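PDB 2FGC: acetolactate synthase, small subunit from Thermotoga maritima, which probably serves as the regulatory partner of the enzyme's larger subunit, with an ACT domain joined to a second domain of the same ferredoxin-like α+β type. Local coordinates for residues V32-H37 and E85-Q90; A161-L166 and I174-I179. All blocks are in the same frame, centred on the assembly; numbering follows the deposited sequence.

In the fold
Interactions 1 and 2 follow each other along the chain, and each belongs to a different domain-sized unit: 32-37 with 85-90 in the ACT domain, 161-166 with 174-179 in the C-terminal small-subunit region. Their centres are about 27 Å apart, either side of the centre of the chain, with nearest atoms about 7 Å apart. They share no strand or helix, yet both solve the same problem: seating the second helix of a βαββαβ unit on a four-stranded antiparallel sheet of order 2-3-1-4. Interaction 1 uses the first strand, which is internal to its sheet, and interaction 2 the last. The contacts lie in different units, although Ile179 N bonds to Ser59 OG of the ACT sheet.

Interaction 1. Residues V32-H37 and E85-Q90; sequences VSMLVH and EQIEKQ
Ile87 rests on Val32 and Met34, joining the second helix of the ACT domain to the first strand of its ferredoxin-like βαββαβ sheet. The branched side chain of Ile87 shows how a helix reaches a sheet without polar links. At CB it divides. CG2 lies anti to the backbone N and points at the sheet, 4.2 Å from CG1 of Val32 and 4.3 Å from CE of Met34, which is modelled as selenomethionine. The other branch leaves through CG1, which stands farther back, and the extended second torsion (chi2 -179°) carries CD1 forward until it is 4.3 Å from the same Val32 CG1. One valine methyl therefore faces both ends of the isoleucine fork. Val32 and Met34, two apart on strand 28-37, offer the same face to the helix, whereas Ser33 between them turns elsewhere and its OG bonds to Arg72. Around the contact, Val77 touches Ile87, Val100 touches both strand residues, and Phe50 of helix 42-51 touches Met34. All three touching residues are buried, in a light contact of 90 Å². The selenomethionine ends beside the valine, with Met34 CE 4.4 Å from Val32 CG1.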
loop_
_atom_site.group_PDB
_atom_site.type_symbol
_atom_site.label_atom_id
_atom_site.label_comp_id
_atom_site.label_asym_id
_atom_site.label_seq_id
_atom_site.Cartn_x
_atom_site.Cartn_y
_atom_site.Cartn_z
ATOM N N VAL A 32 -5.154 -10.146 -8.717
ATOM C CA VAL A 32 -4.039 -11.008 -9.090
ATOM C C VAL A 32 -2.753 -10.645 -8.331
ATOM O O VAL A 32 -2.426 -9.489 -8.075
ATOM C CB VAL A 32 -3.921 -11.220 -10.643
ATOM C CG1 VAL A 32 -4.200 -9.967 -11.401
ATOM C CG2 VAL A 32 -2.610 -11.773 -11.031
ATOM N N SER A 33 -2.059 -11.658 -7.892
ATOM C CA SER A 33 -0.840 -11.410 -7.204
ATOM C C SER A 33 0.307 -11.825 -8.114
ATOM O O SER A 33 0.169 -12.734 -8.929
ATOM C CB SER A 33 -0.850 -12.209 -5.913
ATOM O OG SER A 33 0.185 -11.735 -5.101
HETATM N N MSE A 34 1.448 -11.171 -7.995
HETATM C CA MSE A 34 2.460 -11.387 -8.977
HETATM C C MSE A 34 3.844 -11.208 -8.409
HETATM O O MSE A 34 4.105 -10.227 -7.752
HETATM C CB MSE A 34 2.243 -10.334 -10.022
HETATM C CG MSE A 34 2.724 -10.687 -11.311
HETATM SE SE MSE A 34 2.155 -9.217 -12.518
HETATM C CE MSE A 34 0.071 -9.364 -12.323
ATOM N N LEU A 35 4.752 -12.123 -8.716
ATOM C CA LEU A 35 6.083 -12.097 -8.133
ATOM C C LEU A 35 6.994 -11.619 -9.235
ATOM O O LEU A 35 6.963 -12.192 -10.309
ATOM C CB LEU A 35 6.452 -13.510 -7.702
ATOM C CG LEU A 35 7.186 -13.792 -6.395
ATOM C CD1 LEU A 35 6.622 -13.024 -5.228
ATOM C CD2 LEU A 35 7.093 -15.294 -6.113
ATOM N N VAL A 36 7.756 -10.546 -9.013
ATOM C CA VAL A 36 8.614 -9.996 -10.073
ATOM C C VAL A 36 10.078 -9.791 -9.577
ATOM O O VAL A 36 10.297 -9.352 -8.439
ATOM C CB VAL A 36 8.008 -8.664 -10.713
ATOM C CG1 VAL A 36 6.463 -8.752 -10.939
ATOM C CG2 VAL A 36 8.260 -7.482 -9.843
ATOM N N HIS A 37 11.074 -10.114 -10.411
ATOM C CA HIS A 37 12.478 -9.853 -10.079
ATOM C C HIS A 37 12.597 -8.344 -9.839
ATOM O O HIS A 37 12.124 -7.556 -10.636
ATOM C CB HIS A 37 13.394 -10.364 -11.208
ATOM C CG HIS A 37 14.861 -10.106 -10.985
ATOM N ND1 HIS A 37 15.513 -10.423 -9.804
ATOM C CD2 HIS A 37 15.810 -9.588 -11.810
ATOM C CE1 HIS A 37 16.789 -10.086 -9.904
ATOM N NE2 HIS A 37 16.996 -9.584 -11.114
ATOM N N GLU A 85 -7.039 -14.862 -17.409
ATOM C CA GLU A 85 -6.226 -15.536 -18.423
ATOM C C GLU A 85 -5.363 -14.538 -19.167
ATOM O O GLU A 85 -4.160 -14.716 -19.290
ATOM C CB GLU A 85 -7.101 -16.298 -19.435
ATOM C CG GLU A 85 -7.569 -17.694 -18.997
ATOM C CD GLU A 85 -8.205 -17.703 -17.601
ATOM O OE1 GLU A 85 -7.967 -18.686 -16.864
ATOM O OE2 GLU A 85 -8.924 -16.731 -17.233
ATOM N N GLN A 86 -6.000 -13.484 -19.653
ATOM C CA GLN A 86 -5.336 -12.472 -20.444
ATOM C C GLN A 86 -4.139 -11.889 -19.737
ATOM O O GLN A 86 -3.050 -11.878 -20.266
ATOM C CB GLN A 86 -6.315 -11.371 -20.806
ATOM C CG GLN A 86 -6.949 -11.577 -22.149
ATOM C CD GLN A 86 -6.030 -11.165 -23.288
ATOM O OE1 GLN A 86 -5.765 -9.970 -23.497
ATOM N NE2 GLN A 86 -5.550 -12.156 -24.041
ATOM N N ILE A 87 -4.353 -11.420 -18.524
ATOM C CA ILE A 87 -3.310 -10.827 -17.723
ATOM C C ILE A 87 -2.167 -11.797 -17.493
ATOM O O ILE A 87 -1.011 -11.426 -17.639
ATOM C CB ILE A 87 -3.891 -10.400 -16.394
ATOM C CG1 ILE A 87 -4.569 -9.061 -16.568
ATOM C CG2 ILE A 87 -2.824 -10.321 -15.327
ATOM C CD1 ILE A 87 -5.152 -8.535 -15.304
ATOM N N GLU A 88 -2.512 -13.030 -17.131
ATOM C CA GLU A 88 -1.567 -14.132 -17.018
ATOM C C GLU A 88 -0.726 -14.255 -18.288
ATOM O O GLU A 88 0.465 -14.016 -18.248
ATOM C CB GLU A 88 -2.319 -15.434 -16.739
ATOM C CG GLU A 88 -1.483 -16.599 -16.200
ATOM C CD GLU A 88 -2.190 -17.325 -15.043
ATOM O OE1 GLU A 88 -3.440 -17.261 -14.975
ATOM O OE2 GLU A 88 -1.507 -17.945 -14.188
ATOM N N LYS A 89 -1.357 -14.584 -19.409
ATOM C CA LYS A 89 -0.659 -14.703 -20.685
ATOM C C LYS A 89 0.319 -13.552 -20.954
ATOM O O LYS A 89 1.474 -13.795 -21.248
ATOM C CB LYS A 89 -1.666 -14.833 -21.826
ATOM C CG LYS A 89 -1.047 -15.005 -23.192
ATOM C CD LYS A 89 -2.110 -14.943 -24.296
ATOM N N GLN A 90 -0.152 -12.313 -20.826
ATOM C CA GLN A 90 0.621 -11.069 -21.100
ATOM C C GLN A 90 1.702 -10.684 -20.079
ATOM O O GLN A 90 2.724 -10.113 -20.454
ATOM C CB GLN A 90 -0.318 -9.858 -21.195
ATOM C CG GLN A 90 -1.513 -10.037 -22.107
ATOM C CD GLN A 90 -1.128 -10.299 -23.527
ATOM O OE1 GLN A 90 -0.145 -9.752 -24.020
ATOM N NE2 GLN A 90 -1.896 -11.145 -24.203
#

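Interaction 2. Residues A161-L166 and I174-I179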
loop_
_atom_site.group_PDB
_atom_site.type_symbol
_atom_site.label_atom_id
_atom_site.label_comp_id
_atom_site.label_asym_id
_atom_site.label_seq_id
_atom_site.Cartn_x
_atom_site.Cartn_y
_atom_site.Cartn_z
ATOM N N ALA A 161 -16.253 3.476 4.514
ATOM C CA ALA A 161 -17.310 3.819 5.467
ATOM C C ALA A 161 -16.739 4.770 6.534
ATOM O O ALA A 161 -17.368 5.757 6.919
ATOM C CB ALA A 161 -17.892 2.568 6.087
ATOM N N PHE A 162 -15.532 4.492 6.989
ATOM C CA PHE A 162 -14.905 5.341 8.000
ATOM C C PHE A 162 -14.653 6.784 7.480
ATOM O O PHE A 162 -15.088 7.774 8.090
ATOM C CB PHE A 162 -13.590 4.714 8.510
ATOM C CG PHE A 162 -12.886 5.599 9.485
ATOM C CD1 PHE A 162 -13.300 5.646 10.815
ATOM C CD2 PHE A 162 -11.901 6.458 9.070
ATOM C CE1 PHE A 162 -12.681 6.492 11.761
ATOM C CE2 PHE A 162 -11.274 7.346 10.012
ATOM C CZ PHE A 162 -11.683 7.339 11.377
ATOM N N ILE A 163 -13.951 6.887 6.349
ATOM C CA ILE A 163 -13.717 8.137 5.643
ATOM C C ILE A 163 -14.963 8.940 5.370
ATOM O O ILE A 163 -14.964 10.157 5.537
ATOM C CB ILE A 163 -12.953 7.864 4.345
ATOM C CG1 ILE A 163 -11.486 7.597 4.688
ATOM C CG2 ILE A 163 -13.109 9.038 3.322
ATOM C CD1 ILE A 163 -10.669 6.833 3.520
ATOM N N ASN A 164 -16.028 8.282 4.957
ATOM C CA ASN A 164 -17.275 8.989 4.720
ATOM C C ASN A 164 -17.975 9.504 5.952
ATOM O O ASN A 164 -18.769 10.461 5.875
ATOM C CB ASN A 164 -18.206 8.142 3.873
ATOM C CG ASN A 164 -17.657 7.952 2.450
ATOM O OD1 ASN A 164 -17.011 8.853 1.868
ATOM N ND2 ASN A 164 -17.895 6.773 1.894
ATOM N N LEU A 165 -17.678 8.909 7.101
ATOM C CA LEU A 165 -18.312 9.346 8.334
ATOM C C LEU A 165 -17.657 10.587 8.947
ATOM O O LEU A 165 -18.203 11.213 9.899
ATOM C CB LEU A 165 -18.329 8.204 9.334
ATOM C CG LEU A 165 -19.405 7.167 9.052
ATOM C CD1 LEU A 165 -19.196 5.986 9.975
ATOM C CD2 LEU A 165 -20.791 7.734 9.262
ATOM N N LEU A 166 -16.494 10.961 8.429
ATOM C CA LEU A 166 -15.840 12.163 8.966
ATOM C C LEU A 166 -16.440 13.451 8.372
ATOM O O LEU A 166 -16.913 13.431 7.218
ATOM C CB LEU A 166 -14.345 12.095 8.738
ATOM C CG LEU A 166 -13.660 10.933 9.437
ATOM C CD1 LEU A 166 -12.224 10.841 8.908
ATOM C CD2 LEU A 166 -13.706 11.181 10.980
ATOM N N ILE A 174 -5.508 12.584 2.893
ATOM C CA ILE A 174 -5.749 11.146 2.934
ATOM C C ILE A 174 -4.706 10.509 2.068
ATOM O O ILE A 174 -4.524 10.938 0.889
ATOM C CB ILE A 174 -7.115 10.734 2.406
ATOM C CG1 ILE A 174 -8.218 11.267 3.314
ATOM C CG2 ILE A 174 -7.210 9.192 2.325
ATOM C CD1 ILE A 174 -9.654 11.033 2.755
ATOM N N ALA A 175 -4.006 9.515 2.640
ATOM C CA ALA A 175 -2.988 8.721 1.897
ATOM C C ALA A 175 -3.291 7.270 2.151
ATOM O O ALA A 175 -3.323 6.823 3.287
ATOM C CB ALA A 175 -1.540 9.077 2.334
ATOM N N ARG A 176 -3.422 6.529 1.063
ATOM C CA ARG A 176 -4.065 5.234 1.037
ATOM C C ARG A 176 -3.179 4.270 0.273
ATOM O O ARG A 176 -2.526 4.651 -0.688
ATOM C CB ARG A 176 -5.369 5.351 0.275
ATOM C CG ARG A 176 -6.574 5.610 1.091
ATOM C CD ARG A 176 -7.677 4.751 0.566
ATOM N NE ARG A 176 -8.893 5.491 0.303
ATOM C CZ ARG A 176 -10.035 4.916 -0.036
ATOM N NH1 ARG A 176 -10.102 3.604 -0.153
ATOM N NH2 ARG A 176 -11.107 5.649 -0.260
ATOM N N THR A 177 -3.171 3.017 0.690
ATOM C CA THR A 177 -2.486 1.965 -0.058
ATOM C C THR A 177 -3.573 1.408 -0.983
ATOM O O THR A 177 -4.769 1.681 -0.797
ATOM C CB THR A 177 -1.995 0.905 0.932
ATOM O OG1 THR A 177 -3.125 0.145 1.428
ATOM C CG2 THR A 177 -1.279 1.576 2.127
ATOM N N GLY A 178 -3.236 0.621 -1.978
ATOM C CA GLY A 178 -4.351 -0.136 -2.561
ATOM C C GLY A 178 -4.739 -1.355 -1.724
ATOM O O GLY A 178 -4.435 -1.456 -0.534
ATOM N N ILE A 179 -5.372 -2.323 -2.359
ATOM C CA ILE A 179 -5.701 -3.561 -1.695
ATOM C C ILE A 179 -4.495 -4.518 -1.704
ATOM O O ILE A 179 -3.870 -4.731 -2.763
ATOM C CB ILE A 179 -6.838 -4.220 -2.470
ATOM C CG1 ILE A 179 -8.030 -3.262 -2.616
ATOM C CG2 ILE A 179 -7.202 -5.572 -1.882
ATOM C CD1 ILE A 179 -8.787 -3.007 -1.319
#
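Ile163 faces Ile174 and Arg176 where the second helix of the C-terminal ferredoxin-like βαββαβ unit covers the last strand of its sheet. Ile174 comes first: its CG1 is anti to the carbonyl carbon and the second torsion is extended (chi2 173°), which together carry CD1 to Ile163 CG2, tip to tip at 4.0 Å. The backbone N of Ile174 is bonded to Glu66 of the second subunit, so this strand is also part of the dimer contact. Ala175 next packs on Met182 of that subunit. With Arg176 the strand returns to the helix. Bent at chi2 and chi3, its chain lays the guanidinium so that Ile163 CD1 covers one face, 3.9 Å from NE and 4.0 Å from NH2. The methyl thus lies over the flat group while the charge is met from elsewhere: NH1 makes a salt bridge to Glu160, one helical turn before Ile163. NE is buried by this contact and has no polar partner in the model. After Arg176, the hydroxyl of Thr177 turns forward along the chain: OG1 donates to O of the next residue, Gly178, at 2.9 Å, in the carbonyl plane and on a lone pair, with a C=O...OG1 angle of 137°.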